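Local coordinates for protein Abbfa_003403 (Acinetobacter baumannii, PDB 4ZXH) that is a four-domain nonribosomal peptide synthetase whose condensation, adenylation, carrier and thioesterase domains probably activate, couple and release a peptide or amide product, at residues D532-M537 with A554-V559; V637-P642 with G818-Y823; Y795-Q800 with E811-G816; A1110-A1115 with A1143-R1148; Y558-P563 with Y623-S628. One frame throughout, in Å; residues are numbered along the deposited sequence. Where two conformers were deposited one is given.

Contact 1: residues D532-M537 with A554-V559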
# COMPACT_ATOMS: atom_id res chain seq x y z
N ASP A 532 48.47 -20.36 -19.72
CA ASP A 532 48.54 -20.76 -18.32
C ASP A 532 47.64 -19.86 -17.49
O ASP A 532 47.29 -18.73 -17.89
CB ASP A 532 49.98 -20.73 -17.81
CG ASP A 532 50.83 -21.92 -18.33
OD1 ASP A 532 50.26 -22.85 -18.97
OD2 ASP A 532 52.06 -21.93 -18.10
N ARG A 533 47.24 -20.37 -16.33
CA ARG A 533 46.42 -19.61 -15.41
C ARG A 533 47.28 -19.19 -14.25
O ARG A 533 47.91 -20.04 -13.63
CB ARG A 533 45.23 -20.43 -14.95
CG ARG A 533 44.20 -20.64 -16.04
CD ARG A 533 43.15 -21.65 -15.62
NE ARG A 533 43.78 -22.84 -15.04
CZ ARG A 533 44.32 -23.82 -15.75
NH1 ARG A 533 44.32 -23.74 -17.08
NH2 ARG A 533 44.87 -24.87 -15.14
N VAL A 534 47.32 -17.89 -13.98
CA VAL A 534 48.18 -17.33 -12.94
C VAL A 534 47.37 -16.71 -11.82
O VAL A 534 46.64 -15.74 -12.03
CB VAL A 534 49.13 -16.28 -13.52
CG1 VAL A 534 49.83 -15.51 -12.41
CG2 VAL A 534 50.12 -16.94 -14.46
N GLY A 535 47.50 -17.30 -10.63
CA GLY A 535 46.88 -16.74 -9.44
C GLY A 535 47.46 -15.38 -9.14
O GLY A 535 48.67 -15.17 -9.24
N LEU A 536 46.60 -14.44 -8.78
CA LEU A 536 47.06 -13.09 -8.48
C LEU A 536 46.60 -12.65 -7.10
O LEU A 536 45.41 -12.40 -6.88
CB LEU A 536 46.54 -12.12 -9.53
CG LEU A 536 47.05 -10.69 -9.40
CD1 LEU A 536 48.57 -10.68 -9.37
CD2 LEU A 536 46.51 -9.87 -10.56
N MET A 537 47.55 -12.57 -6.17
CA MET A 537 47.25 -12.23 -4.78
C MET A 537 48.05 -11.00 -4.36
O MET A 537 49.13 -11.13 -3.77
CB MET A 537 47.57 -13.42 -3.86
CG MET A 537 46.97 -13.33 -2.47
SD MET A 537 47.48 -14.65 -1.35
CE MET A 537 46.62 -16.06 -2.03
N ALA A 554 52.52 -12.17 -21.17
CA ALA A 554 53.15 -13.48 -21.18
C ALA A 554 52.18 -14.50 -21.75
O ALA A 554 52.45 -15.70 -21.75
CB ALA A 554 53.61 -13.88 -19.79
N GLY A 555 51.04 -14.01 -22.23
CA GLY A 555 50.02 -14.84 -22.85
C GLY A 555 49.15 -15.59 -21.86
O GLY A 555 48.37 -16.46 -22.28
N ALA A 556 49.25 -15.28 -20.57
CA ALA A 556 48.49 -16.01 -19.56
C ALA A 556 47.19 -15.30 -19.18
O ALA A 556 46.93 -14.18 -19.61
CB ALA A 556 49.35 -16.24 -18.32
N ALA A 557 46.38 -15.99 -18.38
CA ALA A 557 45.16 -15.44 -17.82
C ALA A 557 45.34 -15.39 -16.32
O ALA A 557 46.02 -16.26 -15.76
CB ALA A 557 43.96 -16.28 -18.19
N TYR A 558 44.78 -14.39 -15.65
CA TYR A 558 44.94 -14.34 -14.21
C TYR A 558 43.67 -14.78 -13.51
O TYR A 558 42.57 -14.67 -14.04
CB TYR A 558 45.37 -12.95 -13.74
CG TYR A 558 44.36 -11.86 -13.96
CD1 TYR A 558 44.32 -11.16 -15.16
CD2 TYR A 558 43.45 -11.52 -12.97
CE1 TYR A 558 43.40 -10.16 -15.36
CE2 TYR A 558 42.53 -10.51 -13.16
CZ TYR A 558 42.50 -9.83 -14.35
OH TYR A 558 41.58 -8.83 -14.54
N VAL A 559 43.86 -15.31 -12.31
CA VAL A 559 42.77 -15.67 -11.42
C VAL A 559 42.86 -14.84 -10.14
O VAL A 559 43.79 -15.02 -9.36
CB VAL A 559 42.83 -17.15 -11.08
CG1 VAL A 559 41.63 -17.55 -10.23
CG2 VAL A 559 42.91 -17.96 -12.36

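Contact 2: residues V637-P642 with G818-Y823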
# COMPACT_ATOMS: atom_id res chain seq x y z
N VAL A 637 34.36 -17.86 -14.40
CA VAL A 637 33.91 -17.37 -15.68
C VAL A 637 35.12 -16.98 -16.51
O VAL A 637 35.84 -16.05 -16.16
CB VAL A 637 32.96 -16.16 -15.53
CG1 VAL A 637 32.54 -15.62 -16.90
CG2 VAL A 637 31.73 -16.54 -14.70
N ARG A 638 35.35 -17.71 -17.60
CA ARG A 638 36.51 -17.43 -18.45
C ARG A 638 36.16 -16.41 -19.50
O ARG A 638 35.31 -16.63 -20.35
CB ARG A 638 37.02 -18.71 -19.12
CG ARG A 638 37.72 -19.67 -18.19
CD ARG A 638 37.84 -21.03 -18.84
NE ARG A 638 38.93 -21.11 -19.80
CZ ARG A 638 38.94 -21.93 -20.84
NH1 ARG A 638 37.89 -22.71 -21.10
NH2 ARG A 638 39.99 -21.96 -21.65
N ILE A 639 36.85 -15.28 -19.44
CA ILE A 639 36.57 -14.17 -20.34
C ILE A 639 37.73 -14.05 -21.32
O ILE A 639 38.90 -14.11 -20.91
CB ILE A 639 36.36 -12.86 -19.56
CG1 ILE A 639 35.16 -12.99 -18.64
CG2 ILE A 639 36.15 -11.68 -20.50
CD1 ILE A 639 33.85 -13.21 -19.41
N GLY A 640 37.38 -13.91 -22.60
CA GLY A 640 38.35 -13.79 -23.68
C GLY A 640 38.67 -12.33 -23.95
O GLY A 640 37.96 -11.43 -23.51
N HIS A 641 39.76 -12.09 -24.67
CA HIS A 641 40.16 -10.71 -24.88
C HIS A 641 39.28 -9.96 -25.88
O HIS A 641 39.11 -8.75 -25.74
CB HIS A 641 41.63 -10.65 -25.31
CG HIS A 641 42.58 -10.56 -24.15
ND1 HIS A 641 43.52 -11.54 -23.88
CD2 HIS A 641 42.73 -9.62 -23.19
CE1 HIS A 641 44.20 -11.20 -22.80
NE2 HIS A 641 43.74 -10.04 -22.36
N PRO A 642 38.74 -10.66 -26.90
CA PRO A 642 37.77 -9.91 -27.72
C PRO A 642 36.60 -9.27 -26.93
O PRO A 642 36.30 -8.11 -27.19
CB PRO A 642 37.27 -10.96 -28.71
CG PRO A 642 38.47 -11.86 -28.90
CD PRO A 642 39.19 -11.90 -27.58
N GLY A 818 29.85 -9.96 -26.00
CA GLY A 818 30.26 -9.89 -24.61
C GLY A 818 30.37 -11.26 -23.96
O GLY A 818 30.93 -11.41 -22.86
N LEU A 819 29.86 -12.29 -24.63
CA LEU A 819 29.71 -13.58 -23.97
C LEU A 819 31.03 -14.20 -23.54
O LEU A 819 32.03 -14.12 -24.24
CB LEU A 819 28.97 -14.56 -24.87
CG LEU A 819 27.52 -14.69 -24.42
CD1 LEU A 819 26.76 -13.40 -24.67
CD2 LEU A 819 26.84 -15.86 -25.09
N ALA A 820 31.02 -14.82 -22.36
CA ALA A 820 32.16 -15.59 -21.89
C ALA A 820 32.44 -16.77 -22.80
O ALA A 820 31.55 -17.20 -23.55
CB ALA A 820 31.91 -16.08 -20.49
N VAL A 821 33.66 -17.28 -22.73
CA VAL A 821 34.03 -18.50 -23.43
C VAL A 821 33.27 -19.70 -22.84
O VAL A 821 32.58 -20.44 -23.56
CB VAL A 821 35.54 -18.77 -23.34
CG1 VAL A 821 35.88 -20.11 -24.00
CG2 VAL A 821 36.32 -17.61 -23.97
N ASP A 822 33.41 -19.86 -21.52
CA ASP A 822 32.69 -20.89 -20.78
C ASP A 822 32.85 -20.72 -19.26
O ASP A 822 33.50 -19.78 -18.80
CB ASP A 822 33.17 -22.27 -21.21
CG ASP A 822 34.66 -22.44 -21.07
OD1 ASP A 822 35.25 -21.83 -20.16
OD2 ASP A 822 35.26 -23.15 -21.90
N TYR A 823 32.25 -21.64 -18.51
CA TYR A 823 32.58 -21.86 -17.11
C TYR A 823 33.75 -22.84 -17.04
O TYR A 823 33.71 -23.92 -17.66
CB TYR A 823 31.38 -22.41 -16.34
CG TYR A 823 30.25 -21.42 -16.09
CD1 TYR A 823 30.47 -20.25 -15.37
CD2 TYR A 823 28.96 -21.67 -16.55
CE1 TYR A 823 29.44 -19.35 -15.13
CE2 TYR A 823 27.93 -20.78 -16.31
CZ TYR A 823 28.17 -19.62 -15.61
OH TYR A 823 27.15 -18.73 -15.36

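Contact 3: residues Y795-Q800 with E811-G816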
# COMPACT_ATOMS: atom_id res chain seq x y z
N TYR A 795 17.15 -9.58 -24.84
CA TYR A 795 15.90 -10.27 -25.16
C TYR A 795 15.15 -10.58 -23.86
O TYR A 795 15.77 -10.95 -22.86
CB TYR A 795 16.17 -11.58 -25.93
CG TYR A 795 17.01 -11.45 -27.19
CD1 TYR A 795 16.46 -11.04 -28.40
CD2 TYR A 795 18.36 -11.77 -27.17
CE1 TYR A 795 17.24 -10.94 -29.56
CE2 TYR A 795 19.14 -11.68 -28.32
CZ TYR A 795 18.59 -11.26 -29.51
OH TYR A 795 19.39 -11.16 -30.63
N VAL A 796 13.82 -10.44 -23.87
CA VAL A 796 13.03 -10.81 -22.69
C VAL A 796 12.14 -12.00 -23.01
O VAL A 796 11.22 -11.90 -23.81
CB VAL A 796 12.17 -9.63 -22.19
CG1 VAL A 796 11.46 -10.01 -20.89
CG2 VAL A 796 13.03 -8.39 -21.97
N LEU A 797 12.42 -13.14 -22.38
CA LEU A 797 11.76 -14.40 -22.71
C LEU A 797 10.89 -14.98 -21.60
O LEU A 797 11.09 -14.69 -20.41
CB LEU A 797 12.81 -15.43 -23.11
CG LEU A 797 13.76 -14.97 -24.21
CD1 LEU A 797 14.66 -16.11 -24.63
CD2 LEU A 797 13.01 -14.42 -25.41
N ASP A 798 9.92 -15.80 -21.98
CA ASP A 798 9.12 -16.50 -20.98
C ASP A 798 9.79 -17.82 -20.65
O ASP A 798 10.94 -18.05 -21.03
CB ASP A 798 7.66 -16.69 -21.45
CG ASP A 798 7.53 -17.47 -22.77
OD1 ASP A 798 8.47 -18.19 -23.17
OD2 ASP A 798 6.47 -17.36 -23.42
N GLU A 799 9.08 -18.69 -19.95
CA GLU A 799 9.61 -20.00 -19.58
C GLU A 799 9.68 -20.99 -20.76
O GLU A 799 10.31 -22.05 -20.64
CB GLU A 799 8.77 -20.58 -18.44
CG GLU A 799 8.66 -19.64 -17.23
CD GLU A 799 7.65 -20.10 -16.19
OE1 GLU A 799 6.96 -21.12 -16.42
OE2 GLU A 799 7.54 -19.43 -15.14
N GLN A 800 9.04 -20.66 -21.88
CA GLN A 800 9.18 -21.47 -23.10
C GLN A 800 10.18 -20.85 -24.06
O GLN A 800 10.36 -21.33 -25.17
CB GLN A 800 7.83 -21.65 -23.79
CG GLN A 800 6.99 -22.77 -23.20
CD GLN A 800 6.74 -22.58 -21.72
OE1 GLN A 800 5.92 -21.75 -21.31
NE2 GLN A 800 7.45 -23.35 -20.90
N GLU A 811 12.47 -13.51 -18.44
CA GLU A 811 13.89 -13.64 -18.14
C GLU A 811 14.69 -12.84 -19.16
O GLU A 811 14.42 -12.93 -20.35
CB GLU A 811 14.30 -15.13 -18.14
CG GLU A 811 15.72 -15.45 -17.61
CD GLU A 811 15.93 -16.94 -17.34
OE1 GLU A 811 15.10 -17.76 -17.79
OE2 GLU A 811 16.92 -17.30 -16.65
N LEU A 812 15.64 -12.04 -18.70
CA LEU A 812 16.54 -11.38 -19.63
C LEU A 812 17.57 -12.37 -20.17
O LEU A 812 18.27 -13.02 -19.40
CB LEU A 812 17.25 -10.21 -18.94
CG LEU A 812 18.33 -9.49 -19.76
CD1 LEU A 812 17.76 -8.85 -21.01
CD2 LEU A 812 19.04 -8.45 -18.89
N TRP A 813 17.65 -12.50 -21.50
CA TRP A 813 18.74 -13.23 -22.15
C TRP A 813 19.62 -12.24 -22.90
O TRP A 813 19.09 -11.27 -23.46
CB TRP A 813 18.22 -14.29 -23.12
CG TRP A 813 17.54 -15.48 -22.49
CD1 TRP A 813 16.40 -15.48 -21.73
CD2 TRP A 813 17.95 -16.85 -22.59
NE1 TRP A 813 16.08 -16.76 -21.35
CE2 TRP A 813 17.01 -17.62 -21.87
CE3 TRP A 813 19.02 -17.50 -23.22
CZ2 TRP A 813 17.12 -19.00 -21.75
CZ3 TRP A 813 19.12 -18.87 -23.10
CH2 TRP A 813 18.17 -19.61 -22.38
N ILE A 814 20.93 -12.48 -22.92
CA ILE A 814 21.88 -11.55 -23.54
C ILE A 814 22.71 -12.21 -24.64
O ILE A 814 23.29 -13.27 -24.43
CB ILE A 814 22.88 -10.97 -22.51
CG1 ILE A 814 22.15 -10.17 -21.43
CG2 ILE A 814 23.95 -10.11 -23.19
CD1 ILE A 814 23.08 -9.48 -20.49
N GLY A 815 22.78 -11.57 -25.80
CA GLY A 815 23.55 -12.11 -26.90
C GLY A 815 24.61 -11.15 -27.39
O GLY A 815 24.60 -9.98 -27.03
N GLY A 816 25.52 -11.65 -28.23
CA GLY A 816 26.53 -10.80 -28.83
C GLY A 816 27.96 -11.07 -28.41
O GLY A 816 28.30 -12.16 -27.93

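Contact 4: residues A1110-A1115 with A1143-R1148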
# COMPACT_ATOMS: atom_id res chain seq x y z
N ALA A 1110 -16.72 18.93 46.77
CA ALA A 1110 -17.68 18.62 47.82
C ALA A 1110 -18.65 17.59 47.30
O ALA A 1110 -19.28 17.80 46.26
CB ALA A 1110 -18.40 19.87 48.26
N ILE A 1111 -18.78 16.47 48.01
CA ILE A 1111 -19.67 15.40 47.56
C ILE A 1111 -21.09 15.91 47.37
O ILE A 1111 -21.77 15.51 46.42
CB ILE A 1111 -19.66 14.21 48.54
CG1 ILE A 1111 -18.53 13.25 48.16
CG2 ILE A 1111 -20.92 13.43 48.47
CD1 ILE A 1111 -18.73 11.86 48.64
N GLU A 1112 -21.52 16.82 48.24
CA GLU A 1112 -22.87 17.37 48.13
C GLU A 1112 -23.05 18.08 46.77
O GLU A 1112 -24.09 17.92 46.12
CB GLU A 1112 -23.15 18.33 49.31
CG GLU A 1112 -23.20 17.64 50.73
CD GLU A 1112 -21.84 17.62 51.50
OE1 GLU A 1112 -20.77 17.84 50.89
OE2 GLU A 1112 -21.85 17.38 52.74
N GLU A 1113 -22.03 18.79 46.31
CA GLU A 1113 -22.13 19.53 45.05
C GLU A 1113 -22.01 18.60 43.86
O GLU A 1113 -22.73 18.73 42.87
CB GLU A 1113 -21.07 20.63 44.97
CG GLU A 1113 -21.27 21.77 45.94
CD GLU A 1113 -22.67 22.37 45.84
OE1 GLU A 1113 -23.20 22.47 44.71
OE2 GLU A 1113 -23.23 22.75 46.89
N MET A 1114 -21.09 17.66 43.96
CA MET A 1114 -20.91 16.58 43.00
C MET A 1114 -22.25 15.91 42.70
O MET A 1114 -22.62 15.71 41.54
CB MET A 1114 -19.91 15.56 43.56
CG MET A 1114 -19.25 14.64 42.60
SD MET A 1114 -17.96 13.66 43.42
CE MET A 1114 -16.93 14.96 44.10
N ALA A 1115 -22.99 15.61 43.76
CA ALA A 1115 -24.24 14.88 43.67
C ALA A 1115 -25.34 15.66 42.93
O ALA A 1115 -25.98 15.12 42.02
CB ALA A 1115 -24.71 14.49 45.06
N ALA A 1143 -23.08 7.59 45.45
CA ALA A 1143 -24.43 7.01 45.33
C ALA A 1143 -25.28 7.25 46.56
O ALA A 1143 -26.47 7.53 46.46
CB ALA A 1143 -24.34 5.53 45.08
N TYR A 1144 -24.65 7.14 47.73
CA TYR A 1144 -25.34 7.36 48.99
C TYR A 1144 -25.84 8.79 49.05
O TYR A 1144 -27.02 9.02 49.33
CB TYR A 1144 -24.41 7.06 50.16
CG TYR A 1144 -25.07 7.00 51.53
CD1 TYR A 1144 -25.92 5.96 51.88
CD2 TYR A 1144 -24.80 7.97 52.49
CE1 TYR A 1144 -26.50 5.89 53.14
CE2 TYR A 1144 -25.37 7.91 53.75
CZ TYR A 1144 -26.22 6.87 54.07
OH TYR A 1144 -26.79 6.82 55.33
N GLU A 1145 -24.96 9.74 48.74
CA GLU A 1145 -25.34 11.16 48.82
C GLU A 1145 -26.36 11.53 47.73
O GLU A 1145 -27.24 12.37 47.94
CB GLU A 1145 -24.11 12.07 48.74
CG GLU A 1145 -24.43 13.56 48.63
CD GLU A 1145 -25.18 14.11 49.85
OE1 GLU A 1145 -25.11 13.49 50.94
OE2 GLU A 1145 -25.82 15.17 49.72
N ILE A 1146 -26.24 10.91 46.56
CA ILE A 1146 -27.22 11.13 45.52
C ILE A 1146 -28.58 10.60 45.96
O ILE A 1146 -29.60 11.27 45.76
CB ILE A 1146 -26.81 10.49 44.20
CG1 ILE A 1146 -25.73 11.34 43.56
CG2 ILE A 1146 -27.97 10.40 43.27
CD1 ILE A 1146 -25.28 10.82 42.24
N SER A 1147 -28.60 9.44 46.61
CA SER A 1147 -29.85 8.92 47.18
C SER A 1147 -30.44 9.88 48.19
O SER A 1147 -31.63 10.14 48.16
CB SER A 1147 -29.63 7.58 47.86
OG SER A 1147 -29.01 6.67 46.98
N ARG A 1148 -29.59 10.40 49.08
CA ARG A 1148 -30.02 11.30 50.14
C ARG A 1148 -30.72 12.52 49.57
O ARG A 1148 -31.69 13.01 50.16
CB ARG A 1148 -28.82 11.74 51.01
CG ARG A 1148 -29.22 12.32 52.38
CD ARG A 1148 -28.07 13.00 53.13
NE ARG A 1148 -27.60 14.20 52.45
CZ ARG A 1148 -28.23 15.37 52.45
NH1 ARG A 1148 -29.38 15.51 53.10
NH2 ARG A 1148 -27.72 16.41 51.79

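Contact 5: residues Y558-P563 with Y623-S628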
# COMPACT_ATOMS: atom_id res chain seq x y z
N TYR A 558 44.78 -14.39 -15.65
CA TYR A 558 44.94 -14.34 -14.21
C TYR A 558 43.67 -14.78 -13.51
O TYR A 558 42.57 -14.67 -14.04
CB TYR A 558 45.37 -12.95 -13.74
CG TYR A 558 44.36 -11.86 -13.96
CD1 TYR A 558 44.32 -11.16 -15.16
CD2 TYR A 558 43.45 -11.52 -12.97
CE1 TYR A 558 43.40 -10.16 -15.36
CE2 TYR A 558 42.53 -10.51 -13.16
CZ TYR A 558 42.50 -9.83 -14.35
OH TYR A 558 41.58 -8.83 -14.54
N VAL A 559 43.86 -15.31 -12.31
CA VAL A 559 42.77 -15.67 -11.42
C VAL A 559 42.86 -14.84 -10.14
O VAL A 559 43.79 -15.02 -9.36
CB VAL A 559 42.83 -17.15 -11.08
CG1 VAL A 559 41.63 -17.55 -10.23
CG2 VAL A 559 42.91 -17.96 -12.36
N PRO A 560 41.92 -13.90 -9.95
CA PRO A 560 41.99 -13.00 -8.79
C PRO A 560 41.87 -13.71 -7.45
O PRO A 560 40.84 -14.32 -7.16
CB PRO A 560 40.80 -12.06 -9.01
CG PRO A 560 40.55 -12.11 -10.46
CD PRO A 560 40.84 -13.53 -10.86
N LEU A 561 42.91 -13.62 -6.63
CA LEU A 561 42.84 -14.08 -5.25
C LEU A 561 43.06 -12.89 -4.31
O LEU A 561 44.17 -12.63 -3.87
CB LEU A 561 43.88 -15.17 -5.00
CG LEU A 561 43.74 -16.37 -5.92
CD1 LEU A 561 45.04 -17.08 -6.08
CD2 LEU A 561 42.67 -17.31 -5.39
N ASP A 562 41.98 -12.16 -4.05
CA ASP A 562 42.06 -10.99 -3.18
C ASP A 562 42.42 -11.47 -1.79
O ASP A 562 41.68 -12.26 -1.20
CB ASP A 562 40.73 -10.23 -3.20
CG ASP A 562 40.80 -8.89 -2.49
OD1 ASP A 562 41.64 -8.70 -1.58
OD2 ASP A 562 39.99 -8.01 -2.85
N PRO A 563 43.55 -10.99 -1.25
CA PRO A 563 44.10 -11.47 0.03
C PRO A 563 43.30 -11.07 1.26
O PRO A 563 43.57 -11.58 2.35
CB PRO A 563 45.50 -10.84 0.08
CG PRO A 563 45.40 -9.63 -0.78
CD PRO A 563 44.44 -10.00 -1.89
N TYR A 623 41.00 -13.75 -18.22
CA TYR A 623 40.95 -14.10 -16.82
C TYR A 623 39.86 -15.11 -16.52
O TYR A 623 38.99 -15.37 -17.35
CB TYR A 623 40.75 -12.85 -15.96
CG TYR A 623 39.53 -12.01 -16.29
CD1 TYR A 623 38.24 -12.43 -15.92
CD2 TYR A 623 39.66 -10.77 -16.91
CE1 TYR A 623 37.13 -11.65 -16.20
CE2 TYR A 623 38.53 -9.99 -17.20
CZ TYR A 623 37.28 -10.44 -16.84
OH TYR A 623 36.18 -9.68 -17.10
N VAL A 624 39.93 -15.68 -15.33
CA VAL A 624 38.89 -16.55 -14.81
C VAL A 624 38.40 -15.92 -13.53
O VAL A 624 39.09 -15.97 -12.52
CB VAL A 624 39.41 -17.97 -14.53
CG1 VAL A 624 38.26 -18.88 -14.15
CG2 VAL A 624 40.13 -18.52 -15.75
N MET A 625 37.24 -15.30 -13.60
CA MET A 625 36.70 -14.53 -12.48
C MET A 625 35.72 -15.42 -11.76
O MET A 625 34.73 -15.87 -12.34
CB MET A 625 36.02 -13.25 -12.99
CG MET A 625 35.56 -12.28 -11.90
SD MET A 625 36.92 -11.34 -11.17
CE MET A 625 37.78 -10.74 -12.63
N TYR A 626 35.99 -15.70 -10.50
CA TYR A 626 35.11 -16.59 -9.75
C TYR A 626 33.90 -15.85 -9.19
O TYR A 626 33.99 -14.68 -8.84
CB TYR A 626 35.92 -17.31 -8.67
CG TYR A 626 36.57 -18.49 -9.30
CD1 TYR A 626 37.74 -18.34 -10.04
CD2 TYR A 626 35.98 -19.74 -9.26
CE1 TYR A 626 38.31 -19.42 -10.68
CE2 TYR A 626 36.55 -20.82 -9.88
CZ TYR A 626 37.71 -20.65 -10.60
OH TYR A 626 38.27 -21.73 -11.23
N THR A 627 32.77 -16.54 -9.15
CA THR A 627 31.51 -15.99 -8.68
C THR A 627 30.74 -17.07 -7.92
O THR A 627 31.06 -18.25 -8.03
CB THR A 627 30.68 -15.41 -9.86
OG1 THR A 627 29.51 -14.75 -9.36
CG2 THR A 627 30.28 -16.49 -10.83
N SER A 628 29.74 -16.68 -7.13
CA SER A 628 29.01 -17.61 -6.26
C SER A 628 28.34 -18.75 -7.01
O SER A 628 27.35 -18.55 -7.73

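Contact 1: residues D532-M537 with A554-V559
Asp-532 begins the pairing through its backbone: its O takes the N-H of Ala-557 at 2.9 Å, while its carboxylate turns off to Lys-580. The methyl of Ala-556 lies beside the same O. Arg-533 pairs with Ala-557, but its guanidinium also leads elsewhere, to the carbonyls of Ala-577 and Glu-578; across the contact its CB merely approaches Val-559 CG2, at 4.3 Å. Val-534 bonds to strand 557-560 through both its N and its O, donating to Ala-557 O at 2.7 Å and accepting from Val-559 N at 2.8 Å, the latter donor standing 42° out of the carbonyl plane. With CG1 anti to the backbone N (chi1 169°), Val-534 brings CG2 to 4.0 Å from Ala-556 CB. Gly-535 faces Val-559, and its CA makes a CA-H...O contact with Val-559 O. Leu-536 N donates to Val-559 O at 2.9 Å, and Leu-536 CD2 packs 4.2 Å from Tyr-558 CD2. Helix 543-553, ended by a Schellman motif with Gly-555 at C-prime, covers the face carrying Val-534 and Tyr-558. This is a parallel beta-alpha-beta crossover, one building unit of the large subdomain of an adenylation domain.

Contact 2: residues V637-P642 with G818-Y823
Arg-638 meets Val-821 and Asp-822 on both backbone and side chain, where the short, weakly bonded strand 822-823 runs antiparallel to strand 635-640 at the edge of a three-stranded sheet in the adenylation domain. Arg-638 N donates to Asp-822 O at 3.0 Å, and Arg-638 O receives Val-821 N, also at 3.0 Å. On the face carrying Arg-638 and Asp-822, the guanidinium and carboxylate form a salt bridge, with their planes 32° apart. On the other face Val-637 and Tyr-823 make a non-hydrogen-bonded pair: the two side chains run alongside each other, and Val-637 CG2 comes 3.7 Å from Tyr-823 CE1. The Ala-820 methyl touches two side chains, Val-637 CG1 at 3.7 Å and Ile-639 CD1 at 3.6 Å.

A second shell sets these groups in place. Tyr-823 OH bonds to Glu-767, Ala-820 O to Arg-845, and the Arg-638 side chain packs on Ile-621 and Val-624 of the neighbouring strand 621-627. That strand and 635-640 flank the glycine- and serine-rich loop which, in adenylating enzymes, binds the ATP phosphates. Arg-638 bends at chi3 (79°) and thereby brings its NH1 in front of the Asp-822 carboxylate, facing both oxygens. Asp-822 OD2, at the guanidinium edge and near its plane, lies 2.8 Å from Arg-638 NH1; the bond from NH1 to OD1 is weak.

Contact 3: residues Y795-Q800 with E811-G816
A leucine methyl lies over the pyrrole part of an indole: Leu-797 CD1 lies 3.5 Å from the centroid of the five-membered ring of Trp-813, only 14° off the ring normal, a CH-pi contact over the face. The two residues are not direct partners in the hairpin formed by strands 792-797 and 809-816. Leu-797 pairs with Glu-811, and Trp-813 with Tyr-795, so the touch runs diagonally across one face of the sheet, the side chains meeting at about a right angle. Leu-797 reaches the ring with CG beside its backbone N, anti to the carbonyl carbon (chi1 -53°).

Both hydrogen-bonded pairs are complete. Tyr-795 N donates to Trp-813 O at 2.9 Å and Trp-813 N to Tyr-795 O at 2.8 Å; Leu-797 N gives to Glu-811 O at 2.9 Å, and Glu-811 N returns to Leu-797 O at 2.7 Å. Between them Val-796 and Leu-812 form the non-hydrogen-bonded pair on the other face, where Leu-812 CD1 approaches Tyr-795 O at 3.4 Å. Past the strand, Asp-798 OD1 receives Gln-800 N in an Asx turn that starts the connection. Strand 846-855 continues the antiparallel sheet beyond 809-816, and its Leu-846 touches both aromatic residues. The four backbone bonds fix the register, the diagonal CH-pi contact ties together the two hydrogen-bonded pairs, and the Glu-811 to Arg-848 salt bridge links the hairpin to strand 846-855.

Contact 4: residues A1110-A1115 with A1143-R1148
This is helix-on-helix packing in the thioesterase domain, an alpha/beta-hydrolase fold: Ile-1111 and Ala-1115, on the first turns of helix 1111-1125, rest on Glu-1145 and Ile-1146 of helix 1138-1152. The short axes pass 9.0 Å apart, crossing at -68°, and no hydrogen bond joins the two segments. Instead the aliphatic stem of Glu-1145 does the touching. Glu-1145 CB lies 3.5 Å from Ile-1111 CG2, and Glu-1145 CG stands 3.7 Å from Ala-1115 CB. The same Ala-1115 methyl meets Ile-1146 CG1 at 3.6 Å. Beyond CG the Glu-1145 chain bends at chi2 (63°), swinging the carboxylate past Glu-1112, whose CG is 3.7 Å from Glu-1145 OE2. Arg-1148, one turn on, grips the Glu-1145 carboxylate side-on, Arg-1148 NE to Glu-1145 OE1 at 3.0 Å and NH2 to the syn lone pair of OE2. Tyr-1253 OH and Gln-1149 NE2 add further bonds, so the buried acid is well satisfied and its charge probably balanced. Helix 1138-1152 begins within what looks like a nucleophile elbow; through Ala-1143 and Ser-1147 it packs on strand 1157-1163, while Ile-1111 and Met-1114 carry helix 1111-1125 against helix 1233-1251.

Contact 5: residues Y558-P563 with Y623-S628
Tyr-623 sets its CB over the ring of Tyr-558, 3.8 Å from the ring centroid and 10° off the normal, a CH-pi contact. Matching first torsions (chi1 56° and 65°), each with CG between backbone N and carbonyl carbon, send the two side chains the same way, side by side, with ring planes at 47°; this oblique pair leaves Tyr-558 OH 3.6 Å from Tyr-623 CD2. Tyr-558 also packs on Ile-548 and Ile-551 of helix 543-553.

Val-624 follows with the single hydrogen bond across the two segments, its N donating to Tyr-558 O at 3.1 Å. Beside it Val-559 CG2 comes 4.1 Å from Val-624 CB. Val-624 O meets Pro-560 CD at 3.4 Å, and as a proline Pro-560 has no N-H to offer it. The strands run nearly parallel, 19° apart, and this one bridge brings strand 557-560, the edge of the parallel sheet in the adenylation domain, against strand 621-627, which leads into the ATP-phosphate loop characteristic of adenylating enzymes.

Met-625 starts out away from the other strand, then bends at chi2 and chi3; its SD reaches Pro-560 CG at 3.8 Å, the side chains meeting at about a right angle, while its CE lies over one face of the Tyr-623 ring. Tyr-626 comes last, presenting CE1 obliquely to Val-559 CG1 at 3.8 Å. Its ring also packs on Ile-573 and Ala-577 of helix 567-577, and its OH bonds to Asp-576.

Overall arrangement
Four of the contacts belong to the adenylation domain; contact 4 lies in the thioesterase domain, its centre 85 to 99 Å from theirs. Along the chain contact 1 comes first, contact 5 begins on the strand where it ends, contact 2 opens after contact 5 and spans contact 3, and contact 4 is last. Contacts 1 and 5 share strand 557-560, centres 10 Å apart. Contact 5 then passes to strand 621-627, which pairs with strand 635-640 of contact 2, centres 13 Å apart, giving a continuous path from the parallel sheet to the three-stranded one. Contact 3, a local hairpin, touches contact 2 through Ile-814 and Leu-819. The remoteness of contact 4 reflects the synthetase's string of separate domains.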